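Local coordinates for phospholipase C-beta (PLC-beta) (Sepia officinalis, PDB 3QR0), which belongs to the phospholipase C-beta family and joins a PH domain, EF-hand modules, a TIM-barrel domain with a bound calcium ion and a C2 domain in one chain, at residues Q21-D26 against V45-Y50; C371-D376 against V422-L427; E672-G677 against T682-F687. All blocks are in the same frame, centred on the assembly; numbering follows the deposited sequence.

How the contacts relate
Followed from the N terminus, the three contacts come in series: each closes before the next opens, so none nests in or crosses another. Contact 1 closes a loop in the PH domain, tying the short helix 20-24 to the far end of strand 39-45. Contact 2 lies in the X region of the TIM-barrel domain, where the chain leaving strand 366-372 meets helix 422-436. Contact 3 is the tightest closure, with four residues between its segments at the edge of one sheet of the C2 domain. Their centres lie 43 to 48 Å apart, and contacts 1 and 3 fall on opposite sides of the chain's centre. Each thus joins parts of one domain, and none touches another.

Contact 1: Q21-D26 against V45-Y50; sequences QLIKGD and VDPKGY
L22 and I23, in the last turn of the short helix 20-24, meet V45 and P47, where strand 39-45 runs out into a turn. Only one direct hydrogen bond crosses between the segments: V45 N gives its hydrogen to L22 O over 3.0 Å at 165°.

I23 shows how an aliphatic side chain extends such a backbone contact. Its CB starts off to one side of the other segment, and CG1, set beside the backbone N and anti to the carbonyl carbon (chi1 -69°), turns the chain back. CG1 comes to 4.0 Å from V45 O. CD1 at the tip then lies 3.9 Å from P47 CA and 4.1 Å from P47 CB, the isoleucine crossing the proline at about a right angle. L22 behaves differently: it runs alongside V45, pointing the same way, with its CB 3.8 Å from V45 CG2. W133 of helix 127-141 touches both of these side chains.

V45 O has two further neighbours: I23 CA makes a CA-H...O contact with it over 3.5 Å, almost straight at 174°, and a water donates to it at 2.7 Å. The same water donates to I23 O at 2.8 Å, and that carbonyl also takes a bond from R44 NE. Beyond V45, D46 opens a type I turn to G49 and, through OD1, an Asx turn to K48 N.

At the end of a helix the last carbonyls lack partners further along the helix. Here L22 O and I23 O are served by the strand, an arginine and a bridging water, while the apolar branches pack beside them, so the contact joins helix to strand through polar backbone and apolar side chains together.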
ATOM      1  N   GLN A  21      21.786  16.431 -13.545  1.00 31.85           N
ATOM      2  CA  GLN A  21      21.606  17.635 -12.728  1.00 31.73           C
ATOM      3  C   GLN A  21      21.365  17.309 -11.252  1.00 30.73           C
ATOM      4  O   GLN A  21      21.935  17.961 -10.381  1.00 30.51           O
ATOM      5  CB  GLN A  21      20.438  18.471 -13.261  1.00 31.99           C
ATOM      6  CG  GLN A  21      20.213  19.796 -12.527  1.00 32.61           C
ATOM      7  CD  GLN A  21      18.965  20.527 -12.998  1.00 33.67           C
ATOM      8  OE1 GLN A  21      18.496  20.319 -14.116  1.00 35.30           O
ATOM      9  NE2 GLN A  21      18.420  21.390 -12.141  1.00 33.47           N
ATOM     10  N   LEU A  22      20.524  16.310 -10.979  1.00 29.74           N
ATOM     11  CA  LEU A  22      20.215  15.922  -9.598  1.00 29.21           C
ATOM     12  C   LEU A  22      21.326  15.085  -8.969  1.00 29.07           C
ATOM     13  O   LEU A  22      21.500  15.108  -7.749  1.00 28.72           O
ATOM     14  CB  LEU A  22      18.887  15.156  -9.497  1.00 28.64           C
ATOM     15  CG  LEU A  22      17.599  15.780 -10.058  1.00 29.50           C
ATOM     16  CD1 LEU A  22      16.427  15.470  -9.136  1.00 28.52           C
ATOM     17  CD2 LEU A  22      17.713  17.283 -10.299  1.00 30.48           C
ATOM     18  N   ILE A  23      22.060  14.347  -9.799  1.00 29.10           N
ATOM     19  CA  ILE A  23      23.210  13.563  -9.343  1.00 29.20           C
ATOM     20  C   ILE A  23      24.349  14.484  -8.905  1.00 29.82           C
ATOM     21  O   ILE A  23      24.963  14.273  -7.856  1.00 29.69           O
ATOM     22  CB  ILE A  23      23.695  12.594 -10.452  1.00 29.66           C
ATOM     23  CG1 ILE A  23      22.650  11.498 -10.679  1.00 28.80           C
ATOM     24  CG2 ILE A  23      25.040  11.964 -10.089  1.00 30.07           C
ATOM     25  CD1 ILE A  23      22.987  10.552 -11.804  1.00 30.24           C
ATOM     26  N   LYS A  24      24.624  15.501  -9.719  1.00 30.18           N
ATOM     27  CA  LYS A  24      25.572  16.552  -9.370  1.00 31.05           C
ATOM     28  C   LYS A  24      25.048  17.351  -8.174  1.00 30.55           C
ATOM     29  O   LYS A  24      25.771  17.592  -7.208  1.00 30.63           O
ATOM     30  CB  LYS A  24      25.788  17.479 -10.569  1.00 31.86           C
ATOM     31  CG  LYS A  24      26.474  18.794 -10.247  1.00 34.06           C
ATOM     32  CD  LYS A  24      26.568  19.683 -11.477  1.00 36.12           C
ATOM     33  CE  LYS A  24      25.275  20.439 -11.755  1.00 36.69           C
ATOM     34  NZ  LYS A  24      24.992  21.478 -10.736  1.00 38.20           N
ATOM     35  N   GLY A  25      23.790  17.770  -8.263  1.00 29.82           N
ATOM     36  CA  GLY A  25      23.114  18.428  -7.157  1.00 29.32           C
ATOM     37  C   GLY A  25      22.885  19.899  -7.399  1.00 29.69           C
ATOM     38  O   GLY A  25      23.504  20.499  -8.276  1.00 30.40           O
ATOM     39  N   ASP A  26      21.985  20.472  -6.611  1.00 29.05           N
ATOM     40  CA  ASP A  26      21.676  21.890  -6.684  1.00 29.56           C
ATOM     41  C   ASP A  26      21.791  22.518  -5.292  1.00 29.42           C
ATOM     42  O   ASP A  26      21.699  21.831  -4.269  1.00 28.23           O
ATOM     43  CB  ASP A  26      20.272  22.104  -7.270  1.00 29.26           C
ATOM     44  CG  ASP A  26      20.267  22.128  -8.798  1.00 30.31           C
ATOM     45  OD1 ASP A  26      21.087  22.861  -9.394  1.00 32.13           O
ATOM     46  OD2 ASP A  26      19.431  21.427  -9.402  1.00 31.36           O
ATOM     47  N   VAL A  45      20.887  13.550  -5.315  1.00 25.90           N
ATOM     48  CA  VAL A  45      20.210  12.254  -5.393  1.00 26.04           C
ATOM     49  C   VAL A  45      21.238  11.221  -5.842  1.00 26.68           C
ATOM     50  O   VAL A  45      22.066  11.497  -6.718  1.00 27.10           O
ATOM     51  CB  VAL A  45      19.048  12.284  -6.415  1.00 25.86           C
ATOM     52  CG1 VAL A  45      18.273  10.963  -6.405  1.00 25.08           C
ATOM     53  CG2 VAL A  45      18.111  13.466  -6.128  1.00 26.24           C
ATOM     54  N   ASP A  46      21.209  10.030  -5.259  1.00 26.96           N
ATOM     55  CA  ASP A  46      22.092   8.978  -5.764  1.00 27.78           C
ATOM     56  C   ASP A  46      21.620   8.548  -7.166  1.00 27.63           C
ATOM     57  O   ASP A  46      20.460   8.774  -7.535  1.00 26.86           O
ATOM     58  CB  ASP A  46      22.160   7.790  -4.812  1.00 27.95           C
ATOM     59  CG  ASP A  46      20.881   6.997  -4.793  1.00 28.84           C
ATOM     60  OD1 ASP A  46      20.833   5.933  -5.447  1.00 30.31           O
ATOM     61  OD2 ASP A  46      19.919   7.456  -4.139  1.00 29.66           O
ATOM     62  N   PRO A  47      22.515   7.934  -7.959  1.00 28.28           N
ATOM     63  CA  PRO A  47      22.146   7.596  -9.337  1.00 28.39           C
ATOM     64  C   PRO A  47      20.955   6.637  -9.507  1.00 28.01           C
ATOM     65  O   PRO A  47      20.401   6.565 -10.606  1.00 28.10           O
ATOM     66  CB  PRO A  47      23.425   6.965  -9.902  1.00 29.05           C
ATOM     67  CG  PRO A  47      24.517   7.474  -9.053  1.00 29.72           C
ATOM     68  CD  PRO A  47      23.931   7.636  -7.680  1.00 28.70           C
ATOM     69  N   LYS A  48      20.562   5.917  -8.455  1.00 27.43           N
ATOM     70  CA  LYS A  48      19.416   4.995  -8.540  1.00 27.19           C
ATOM     71  C   LYS A  48      18.105   5.579  -8.014  1.00 26.51           C
ATOM     72  O   LYS A  48      17.088   4.892  -8.026  1.00 26.19           O
ATOM     73  CB  LYS A  48      19.720   3.693  -7.788  1.00 27.19           C
ATOM     74  CG  LYS A  48      20.916   2.921  -8.337  1.00 28.83           C
ATOM     75  CD  LYS A  48      20.684   2.472  -9.767  1.00 29.35           C
ATOM     76  CE  LYS A  48      21.607   1.323 -10.156  1.00 30.94           C
ATOM     77  NZ  LYS A  48      21.227   0.726 -11.463  1.00 30.54           N
ATOM     78  N   GLY A  49      18.124   6.829  -7.553  1.00 26.29           N
ATOM     79  CA  GLY A  49      16.924   7.479  -7.030  1.00 25.79           C
ATOM     80  C   GLY A  49      16.399   6.879  -5.729  1.00 25.35           C
ATOM     81  O   GLY A  49      15.191   6.715  -5.563  1.00 24.99           O
ATOM     82  N   TYR A  50      17.303   6.558  -4.804  1.00 25.13           N
ATOM     83  CA  TYR A  50      16.923   5.965  -3.515  1.00 24.39           C
ATOM     84  C   TYR A  50      17.043   6.912  -2.329  1.00 24.19           C
ATOM     85  O   TYR A  50      16.333   6.741  -1.336  1.00 23.59           O
ATOM     86  CB  TYR A  50      17.764   4.722  -3.221  1.00 24.83           C
ATOM     87  CG  TYR A  50      17.553   3.581  -4.189  1.00 25.74           C
ATOM     88  CD1 TYR A  50      16.284   3.296  -4.704  1.00 27.42           C
ATOM     89  CD2 TYR A  50      18.610   2.769  -4.571  1.00 26.78           C
ATOM     90  CE1 TYR A  50      16.085   2.248  -5.582  1.00 27.98           C
ATOM     91  CE2 TYR A  50      18.414   1.707  -5.450  1.00 28.34           C
ATOM     92  CZ  TYR A  50      17.147   1.455  -5.948  1.00 28.39           C
ATOM     93  OH  TYR A  50      16.927   0.414  -6.819  1.00 30.74           O
TER
HETATM   94  O   HOH W   1      24.690  11.833  -6.448  1.00 31.26           O

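Contact 2: C371-D376 against V422-L427; sequences CWDGKD and VAQQKL
Q424 reaches G374 because its CG is set beside the backbone N (chi1 -64°) and the chain beyond is extended (chi2 -160°). This carries the terminal amide straight out from helix 422-436 to the chain that has just left strand 366-372. D373 also has its CG beside the backbone N, which brings its carboxylate over the glutamine amide.

The result is a two-bond pairing of a side-chain amide with the main chain of a single residue. G374 N donates to Q424 OE1 over 3.0 Å, the N-H coming in well to the side of the C=O direction and tilted a little from its plane. In return, Q424 NE2 donates to G374 O over 3.1 Å, meeting a lone pair in the plane of that carbonyl and leaving nearly in the plane of its own amide. Since one bond uses the oxygen and the other the nitrogen, the amide cannot be flipped without losing both, and its rotation is fixed.

The D373 carboxylate stacks on the same amide, the two planes 27° apart. D373 OD1 stands 3.6 Å from Q424 CD and equally 3.6 Å from Q424 CB, while D373 CB lies 3.6 Å from Q424 NE2. The stronger tie of OD1 is the hydrogen bond it accepts from S421 N, just before the helix, so one aspartate both accepts from that residue and stacks on the glutamine.

In the barrel, strand 366-372 runs parallel to strand 412-418, which leads into this helix; C371 is bonded through its backbone to E417, one of the calcium ligands, and W372 stacks on H419. On the helix, Q425 turns instead to the chain around A511, and K426 forms a salt bridge with E513.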
ATOM      1  N   CYS A 371     -19.667  17.936   7.061  1.00 24.56           N
ATOM      2  CA  CYS A 371     -19.778  19.392   6.989  1.00 25.78           C
ATOM      3  C   CYS A 371     -20.779  19.948   8.004  1.00 26.36           C
ATOM      4  O   CYS A 371     -21.915  19.484   8.081  1.00 26.53           O
ATOM      5  CB  CYS A 371     -20.171  19.814   5.573  1.00 26.15           C
ATOM      6  SG  CYS A 371     -19.094  19.107   4.305  1.00 28.77           S
ATOM      7  N   TRP A 372     -20.339  20.944   8.773  1.00 26.80           N
ATOM      8  CA  TRP A 372     -21.169  21.604   9.787  1.00 27.61           C
ATOM      9  C   TRP A 372     -21.067  23.127   9.654  1.00 28.57           C
ATOM     10  O   TRP A 372     -20.101  23.652   9.085  1.00 27.75           O
ATOM     11  CB  TRP A 372     -20.730  21.171  11.198  1.00 27.41           C
ATOM     12  CG  TRP A 372     -20.858  19.686  11.440  1.00 26.37           C
ATOM     13  CD1 TRP A 372     -19.955  18.722  11.102  1.00 24.95           C
ATOM     14  CD2 TRP A 372     -21.954  19.008  12.069  1.00 26.29           C
ATOM     15  NE1 TRP A 372     -20.418  17.483  11.486  1.00 25.22           N
ATOM     16  CE2 TRP A 372     -21.647  17.631  12.074  1.00 25.48           C
ATOM     17  CE3 TRP A 372     -23.165  19.432  12.629  1.00 27.73           C
ATOM     18  CZ2 TRP A 372     -22.512  16.670  12.612  1.00 25.88           C
ATOM     19  CZ3 TRP A 372     -24.027  18.476  13.164  1.00 27.94           C
ATOM     20  CH2 TRP A 372     -23.692  17.111  13.153  1.00 27.07           C
ATOM     21  N   ASP A 373     -22.066  23.830  10.183  1.00 30.05           N
ATOM     22  CA  ASP A 373     -22.051  25.293  10.199  1.00 31.25           C
ATOM     23  C   ASP A 373     -20.935  25.777  11.115  1.00 31.70           C
ATOM     24  O   ASP A 373     -20.849  25.342  12.255  1.00 31.44           O
ATOM     25  CB  ASP A 373     -23.383  25.863  10.713  1.00 32.29           C
ATOM     26  CG  ASP A 373     -24.506  25.785   9.686  1.00 33.64           C
ATOM     27  OD1 ASP A 373     -24.249  25.455   8.509  1.00 34.38           O
ATOM     28  OD2 ASP A 373     -25.663  26.064  10.062  1.00 36.21           O
ATOM     29  N   GLY A 374     -20.081  26.662  10.608  1.00 32.48           N
ATOM     30  CA  GLY A 374     -19.081  27.327  11.438  1.00 33.25           C
ATOM     31  C   GLY A 374     -19.665  28.587  12.044  1.00 35.07           C
ATOM     32  O   GLY A 374     -20.570  29.203  11.463  1.00 35.03           O
ATOM     33  N   LYS A 375     -19.137  28.968  13.208  1.00 36.30           N
ATOM     34  CA  LYS A 375     -19.663  30.096  13.985  1.00 38.28           C
ATOM     35  C   LYS A 375     -19.518  31.439  13.281  1.00 39.21           C
ATOM     36  O   LYS A 375     -20.299  32.352  13.535  1.00 40.53           O
ATOM     37  CB  LYS A 375     -18.986  30.174  15.364  1.00 38.73           C
ATOM     38  CG  LYS A 375     -19.535  29.178  16.387  1.00 40.06           C
ATOM     39  CD  LYS A 375     -18.999  29.425  17.802  1.00 41.82           C
ATOM     40  CE  LYS A 375     -19.419  30.783  18.347  1.00 43.59           C
ATOM     41  NZ  LYS A 375     -19.206  30.901  19.821  1.00 45.35           N
ATOM     42  N   ASP A 376     -18.524  31.553  12.401  1.00 39.28           N
ATOM     43  CA  ASP A 376     -18.225  32.806  11.704  1.00 40.12           C
ATOM     44  C   ASP A 376     -18.890  32.877  10.320  1.00 39.46           C
ATOM     45  O   ASP A 376     -18.544  33.734   9.508  1.00 40.04           O
ATOM     46  CB  ASP A 376     -16.698  32.944  11.555  1.00 40.42           C
ATOM     47  CG  ASP A 376     -16.214  34.390  11.620  1.00 43.32           C
ATOM     48  OD1 ASP A 376     -17.026  35.312  11.866  1.00 47.10           O
ATOM     49  OD2 ASP A 376     -14.990  34.601  11.436  1.00 46.87           O
ATOM     50  N   VAL A 422     -28.727  26.270   4.637  1.00 31.81           N
ATOM     51  CA  VAL A 422     -28.745  26.616   3.220  1.00 32.01           C
ATOM     52  C   VAL A 422     -27.645  27.626   2.861  1.00 31.97           C
ATOM     53  O   VAL A 422     -26.989  27.488   1.826  1.00 31.84           O
ATOM     54  CB  VAL A 422     -30.139  27.159   2.789  1.00 32.99           C
ATOM     55  CG1 VAL A 422     -30.095  27.740   1.379  1.00 33.26           C
ATOM     56  CG2 VAL A 422     -31.187  26.056   2.876  1.00 32.87           C
ATOM     57  N   ALA A 423     -27.434  28.618   3.725  1.00 32.21           N
ATOM     58  CA  ALA A 423     -26.453  29.675   3.466  1.00 32.18           C
ATOM     59  C   ALA A 423     -25.027  29.134   3.386  1.00 31.23           C
ATOM     60  O   ALA A 423     -24.251  29.522   2.508  1.00 30.84           O
ATOM     61  CB  ALA A 423     -26.550  30.777   4.540  1.00 32.68           C
ATOM     62  N   GLN A 424     -24.678  28.236   4.301  1.00 30.46           N
ATOM     63  CA  GLN A 424     -23.337  27.661   4.301  1.00 29.55           C
ATOM     64  C   GLN A 424     -23.174  26.547   3.259  1.00 29.08           C
ATOM     65  O   GLN A 424     -22.067  26.325   2.776  1.00 28.88           O
ATOM     66  CB  GLN A 424     -22.928  27.240   5.714  1.00 29.09           C
ATOM     67  CG  GLN A 424     -22.838  28.459   6.665  1.00 28.97           C
ATOM     68  CD  GLN A 424     -21.993  28.228   7.912  1.00 28.73           C
ATOM     69  OE1 GLN A 424     -21.001  27.499   7.891  1.00 28.71           O
ATOM     70  NE2 GLN A 424     -22.379  28.871   9.005  1.00 29.24           N
ATOM     71  N   GLN A 425     -24.269  25.876   2.892  1.00 29.34           N
ATOM     72  CA  GLN A 425     -24.266  24.932   1.755  1.00 28.99           C
ATOM     73  C   GLN A 425     -23.970  25.636   0.428  1.00 29.41           C
ATOM     74  O   GLN A 425     -23.349  25.053  -0.466  1.00 28.83           O
ATOM     75  CB  GLN A 425     -25.599  24.174   1.643  1.00 29.27           C
ATOM     76  CG  GLN A 425     -25.775  23.063   2.667  1.00 29.07           C
ATOM     77  CD  GLN A 425     -26.955  22.158   2.363  1.00 30.45           C
ATOM     78  OE1 GLN A 425     -27.131  21.703   1.231  1.00 30.79           O
ATOM     79  NE2 GLN A 425     -27.765  21.883   3.377  1.00 30.92           N
ATOM     80  N   LYS A 426     -24.429  26.879   0.291  1.00 30.18           N
ATOM     81  CA  LYS A 426     -24.086  27.695  -0.873  1.00 30.84           C
ATOM     82  C   LYS A 426     -22.579  27.872  -0.957  1.00 30.30           C
ATOM     83  O   LYS A 426     -21.998  27.816  -2.045  1.00 30.13           O
ATOM     84  CB  LYS A 426     -24.769  29.061  -0.812  1.00 32.07           C
ATOM     85  CG  LYS A 426     -26.230  29.030  -1.211  1.00 33.55           C
ATOM     86  CD  LYS A 426     -26.932  30.328  -0.846  1.00 35.43           C
ATOM     87  CE  LYS A 426     -28.341  30.378  -1.417  1.00 37.50           C
ATOM     88  NZ  LYS A 426     -28.366  30.710  -2.886  1.00 38.35           N
ATOM     89  N   LEU A 427     -21.953  28.065   0.203  1.00 29.84           N
ATOM     90  CA  LEU A 427     -20.510  28.222   0.286  1.00 29.54           C
ATOM     91  C   LEU A 427     -19.783  26.910   0.006  1.00 28.62           C
ATOM     92  O   LEU A 427     -18.757  26.919  -0.674  1.00 28.91           O
ATOM     93  CB  LEU A 427     -20.105  28.804   1.646  1.00 29.61           C
ATOM     94  CG  LEU A 427     -20.650  30.214   1.906  1.00 30.93           C
ATOM     95  CD1 LEU A 427     -20.362  30.657   3.331  1.00 31.93           C
ATOM     96  CD2 LEU A 427     -20.076  31.217   0.902  1.00 31.67           C
TER

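Contact 3: E672-G677 against T682-F687; sequences EVEMYG and TVRKKF. With GOL (glycerol), chain E.
E674 and R684 face each other across the strand pair with their flat groups steeply turned, carboxylate and guanidinium planes 70° apart. R684 NE, brought in by the chi3 bend (67°), forms the salt bridge to E674 OE1 at 3.0 Å, coming in on the syn side but well out of the carboxylate plane. Y676 OH donates to the same oxygen at 2.6 Å from the opposite face, on the anti side. Held between these donors, the carboxylate turns OE2 to K685 N, which reaches it at 3.1 Å from above its plane.

Y676 and R684 also touch: R684 CD lies at the edge of the tyrosine ring, 3.8 Å from CE1, with ring and guanidinium planes 73° apart. A glycerol, probably from the crystallisation liquor, is hydrogen-bonded to E672, E674, R684, K685 and R720.

Along the backbone, M675 and V683 form an antiparallel hydrogen-bonded pair, the bond from V683 N to M675 O spanning 2.8 Å. G677 N donates to T682 OG1 at 3.1 Å, a hydroxyl also hydrogen-bonded to L678 O. After the corner at K685, F687 sets its ring edge against V673 O.

In the C2 domain's beta sandwich, strand 669-676 runs between strands 686-688 and 718-725. V673 and M675 pack on strands 650-660 and 706-711 of the other sheet, whereas Y676 and R684 lean on helix 605-613, R684 also forming a salt bridge with D806.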
ATOM      1  N   GLU A 672       4.123 -15.428  11.435  1.00 23.84           N
ATOM      2  CA  GLU A 672       2.765 -15.935  11.320  1.00 24.15           C
ATOM      3  C   GLU A 672       2.283 -15.824   9.873  1.00 23.24           C
ATOM      4  O   GLU A 672       2.731 -14.958   9.123  1.00 22.48           O
ATOM      5  CB  GLU A 672       1.835 -15.128  12.218  1.00 24.39           C
ATOM      6  CG  GLU A 672       2.020 -15.361  13.695  1.00 26.61           C
ATOM      7  CD  GLU A 672       1.169 -14.418  14.517  1.00 28.64           C
ATOM      8  OE1 GLU A 672       1.559 -13.238  14.641  1.00 29.48           O
ATOM      9  OE2 GLU A 672       0.109 -14.849  15.021  1.00 30.46           O
ATOM     10  N   VAL A 673       1.368 -16.704   9.487  1.00 23.23           N
ATOM     11  CA  VAL A 673       0.790 -16.680   8.151  1.00 22.79           C
ATOM     12  C   VAL A 673      -0.725 -16.782   8.262  1.00 23.08           C
ATOM     13  O   VAL A 673      -1.249 -17.711   8.884  1.00 23.82           O
ATOM     14  CB  VAL A 673       1.331 -17.821   7.266  1.00 23.02           C
ATOM     15  CG1 VAL A 673       0.728 -17.739   5.866  1.00 22.30           C
ATOM     16  CG2 VAL A 673       2.857 -17.755   7.188  1.00 23.00           C
ATOM     17  N   GLU A 674      -1.417 -15.808   7.685  1.00 22.88           N
ATOM     18  CA  GLU A 674      -2.875 -15.745   7.736  1.00 23.31           C
ATOM     19  C   GLU A 674      -3.454 -15.665   6.330  1.00 23.13           C
ATOM     20  O   GLU A 674      -2.747 -15.327   5.371  1.00 22.88           O
ATOM     21  CB  GLU A 674      -3.325 -14.544   8.583  1.00 23.12           C
ATOM     22  CG  GLU A 674      -3.022 -14.732  10.069  1.00 24.08           C
ATOM     23  CD  GLU A 674      -3.735 -13.754  10.993  1.00 24.16           C
ATOM     24  OE1 GLU A 674      -4.351 -12.773  10.517  1.00 22.98           O
ATOM     25  OE2 GLU A 674      -3.684 -13.991  12.222  1.00 26.18           O
ATOM     26  N   MET A 675      -4.737 -15.999   6.213  1.00 23.63           N
ATOM     27  CA  MET A 675      -5.464 -15.853   4.958  1.00 24.06           C
ATOM     28  C   MET A 675      -6.786 -15.135   5.209  1.00 24.07           C
ATOM     29  O   MET A 675      -7.467 -15.409   6.205  1.00 24.44           O
ATOM     30  CB  MET A 675      -5.705 -17.221   4.305  1.00 24.82           C
ATOM     31  CG  MET A 675      -6.424 -17.163   2.963  1.00 26.09           C
ATOM     32  SD  MET A 675      -6.378 -18.701   2.010  1.00 31.77           S
ATOM     33  CE  MET A 675      -4.609 -18.996   1.899  1.00 27.85           C
ATOM     34  N   TYR A 676      -7.128 -14.209   4.313  1.00 23.31           N
ATOM     35  CA  TYR A 676      -8.399 -13.481   4.362  1.00 23.18           C
ATOM     36  C   TYR A 676      -9.056 -13.561   2.996  1.00 23.11           C
ATOM     37  O   TYR A 676      -8.415 -13.308   1.973  1.00 22.82           O
ATOM     38  CB  TYR A 676      -8.197 -12.004   4.745  1.00 22.76           C
ATOM     39  CG  TYR A 676      -7.090 -11.784   5.737  1.00 22.51           C
ATOM     40  CD1 TYR A 676      -7.257 -12.104   7.079  1.00 23.93           C
ATOM     41  CD2 TYR A 676      -5.863 -11.278   5.333  1.00 22.53           C
ATOM     42  CE1 TYR A 676      -6.225 -11.923   7.999  1.00 23.11           C
ATOM     43  CE2 TYR A 676      -4.829 -11.095   6.242  1.00 23.14           C
ATOM     44  CZ  TYR A 676      -5.017 -11.414   7.574  1.00 22.40           C
ATOM     45  OH  TYR A 676      -3.990 -11.231   8.478  1.00 22.49           O
ATOM     46  N   GLY A 677     -10.332 -13.917   2.986  1.00 23.31           N
ATOM     47  CA  GLY A 677     -11.103 -14.018   1.751  1.00 23.29           C
ATOM     48  C   GLY A 677     -12.540 -14.283   2.122  1.00 23.55           C
ATOM     49  O   GLY A 677     -13.071 -13.633   3.012  1.00 23.78           O
ATOM     50  N   THR A 682     -11.053 -17.884   5.369  1.00 24.99           N
ATOM     51  CA  THR A 682     -10.367 -16.956   6.252  1.00 24.40           C
ATOM     52  C   THR A 682      -9.776 -17.707   7.446  1.00 24.68           C
ATOM     53  O   THR A 682     -10.489 -18.392   8.166  1.00 25.38           O
ATOM     54  CB  THR A 682     -11.311 -15.829   6.694  1.00 24.30           C
ATOM     55  OG1 THR A 682     -11.678 -15.063   5.539  1.00 23.71           O
ATOM     56  CG2 THR A 682     -10.643 -14.924   7.718  1.00 23.93           C
ATOM     57  N   VAL A 683      -8.463 -17.580   7.624  1.00 24.36           N
ATOM     58  CA  VAL A 683      -7.724 -18.280   8.669  1.00 24.77           C
ATOM     59  C   VAL A 683      -6.868 -17.283   9.440  1.00 24.69           C
ATOM     60  O   VAL A 683      -5.923 -16.699   8.889  1.00 24.19           O
ATOM     61  CB  VAL A 683      -6.807 -19.369   8.067  1.00 25.14           C
ATOM     62  CG1 VAL A 683      -6.003 -20.064   9.168  1.00 25.80           C
ATOM     63  CG2 VAL A 683      -7.624 -20.385   7.268  1.00 24.49           C
ATOM     64  N   ARG A 684      -7.217 -17.083  10.709  1.00 25.10           N
ATOM     65  CA  ARG A 684      -6.461 -16.214  11.602  1.00 25.09           C
ATOM     66  C   ARG A 684      -6.026 -16.950  12.865  1.00 25.78           C
ATOM     67  O   ARG A 684      -6.734 -17.829  13.351  1.00 25.55           O
ATOM     68  CB  ARG A 684      -7.305 -15.006  11.982  1.00 24.65           C
ATOM     69  CG  ARG A 684      -7.636 -14.112  10.799  1.00 24.44           C
ATOM     70  CD  ARG A 684      -8.052 -12.731  11.252  1.00 23.90           C
ATOM     71  NE  ARG A 684      -6.945 -12.006  11.866  1.00 24.26           N
ATOM     72  CZ  ARG A 684      -7.063 -10.867  12.546  1.00 25.25           C
ATOM     73  NH1 ARG A 684      -8.252 -10.287  12.711  1.00 25.63           N
ATOM     74  NH2 ARG A 684      -5.984 -10.304  13.066  1.00 25.64           N
ATOM     75  N   LYS A 685      -4.860 -16.565  13.382  1.00 26.30           N
ATOM     76  CA  LYS A 685      -4.315 -17.084  14.642  1.00 27.45           C
ATOM     77  C   LYS A 685      -4.200 -18.611  14.660  1.00 28.23           C
ATOM     78  O   LYS A 685      -4.493 -19.243  15.674  1.00 29.23           O
ATOM     79  CB  LYS A 685      -5.161 -16.617  15.838  1.00 28.06           C
ATOM     80  CG  LYS A 685      -5.370 -15.119  15.934  1.00 28.30           C
ATOM     81  CD  LYS A 685      -4.070 -14.360  16.191  1.00 29.60           C
ATOM     82  CE  LYS A 685      -4.351 -12.876  16.437  1.00 30.13           C
ATOM     83  NZ  LYS A 685      -3.130 -12.024  16.319  1.00 30.61           N
ATOM     84  N   LYS A 686      -3.774 -19.191  13.541  1.00 28.07           N
ATOM     85  CA  LYS A 686      -3.613 -20.645  13.430  1.00 28.97           C
ATOM     86  C   LYS A 686      -2.145 -21.052  13.272  1.00 28.44           C
ATOM     87  O   LYS A 686      -1.717 -22.033  13.874  1.00 28.87           O
ATOM     88  CB  LYS A 686      -4.428 -21.181  12.251  1.00 29.11           C
ATOM     89  CG  LYS A 686      -4.396 -22.703  12.100  1.00 31.48           C
ATOM     90  CD  LYS A 686      -5.217 -23.164  10.894  1.00 33.40           C
ATOM     91  CE  LYS A 686      -5.304 -24.688  10.829  1.00 35.84           C
ATOM     92  NZ  LYS A 686      -6.364 -25.142   9.880  1.00 37.93           N
ATOM     93  N   PHE A 687      -1.395 -20.296  12.469  1.00 27.16           N
ATOM     94  CA  PHE A 687      -0.040 -20.662  12.071  1.00 27.03           C
ATOM     95  C   PHE A 687       1.021 -19.703  12.610  1.00 26.69           C
ATOM     96  O   PHE A 687       1.027 -18.519  12.278  1.00 26.10           O
ATOM     97  CB  PHE A 687       0.064 -20.690  10.549  1.00 26.50           C
ATOM     98  CG  PHE A 687      -0.773 -21.749   9.896  1.00 26.92           C
ATOM     99  CD1 PHE A 687      -1.686 -21.418   8.908  1.00 26.94           C
ATOM    100  CD2 PHE A 687      -0.635 -23.085  10.255  1.00 29.15           C
ATOM    101  CE1 PHE A 687      -2.449 -22.402   8.286  1.00 28.06           C
ATOM    102  CE2 PHE A 687      -1.400 -24.068   9.642  1.00 29.56           C
ATOM    103  CZ  PHE A 687      -2.307 -23.724   8.661  1.00 28.83           C
TER
HETATM  104  C1  GOL E1202      -1.018 -11.755  13.480  1.00 41.98           C
HETATM  105  O1  GOL E1202      -0.812 -12.124  14.825  1.00 42.66           O
HETATM  106  C2  GOL E1202      -2.317 -10.971  13.406  1.00 41.50           C
HETATM  107  O2  GOL E1202      -3.409 -11.848  13.532  1.00 39.31           O
HETATM  108  C3  GOL E1202      -2.405 -10.202  12.093  1.00 42.09           C
HETATM  109  O3  GOL E1202      -2.315  -8.821  12.354  1.00 42.28           O
HETATM  110  O   HOH W   2      -2.618 -17.956  11.299  1.00 15.13           O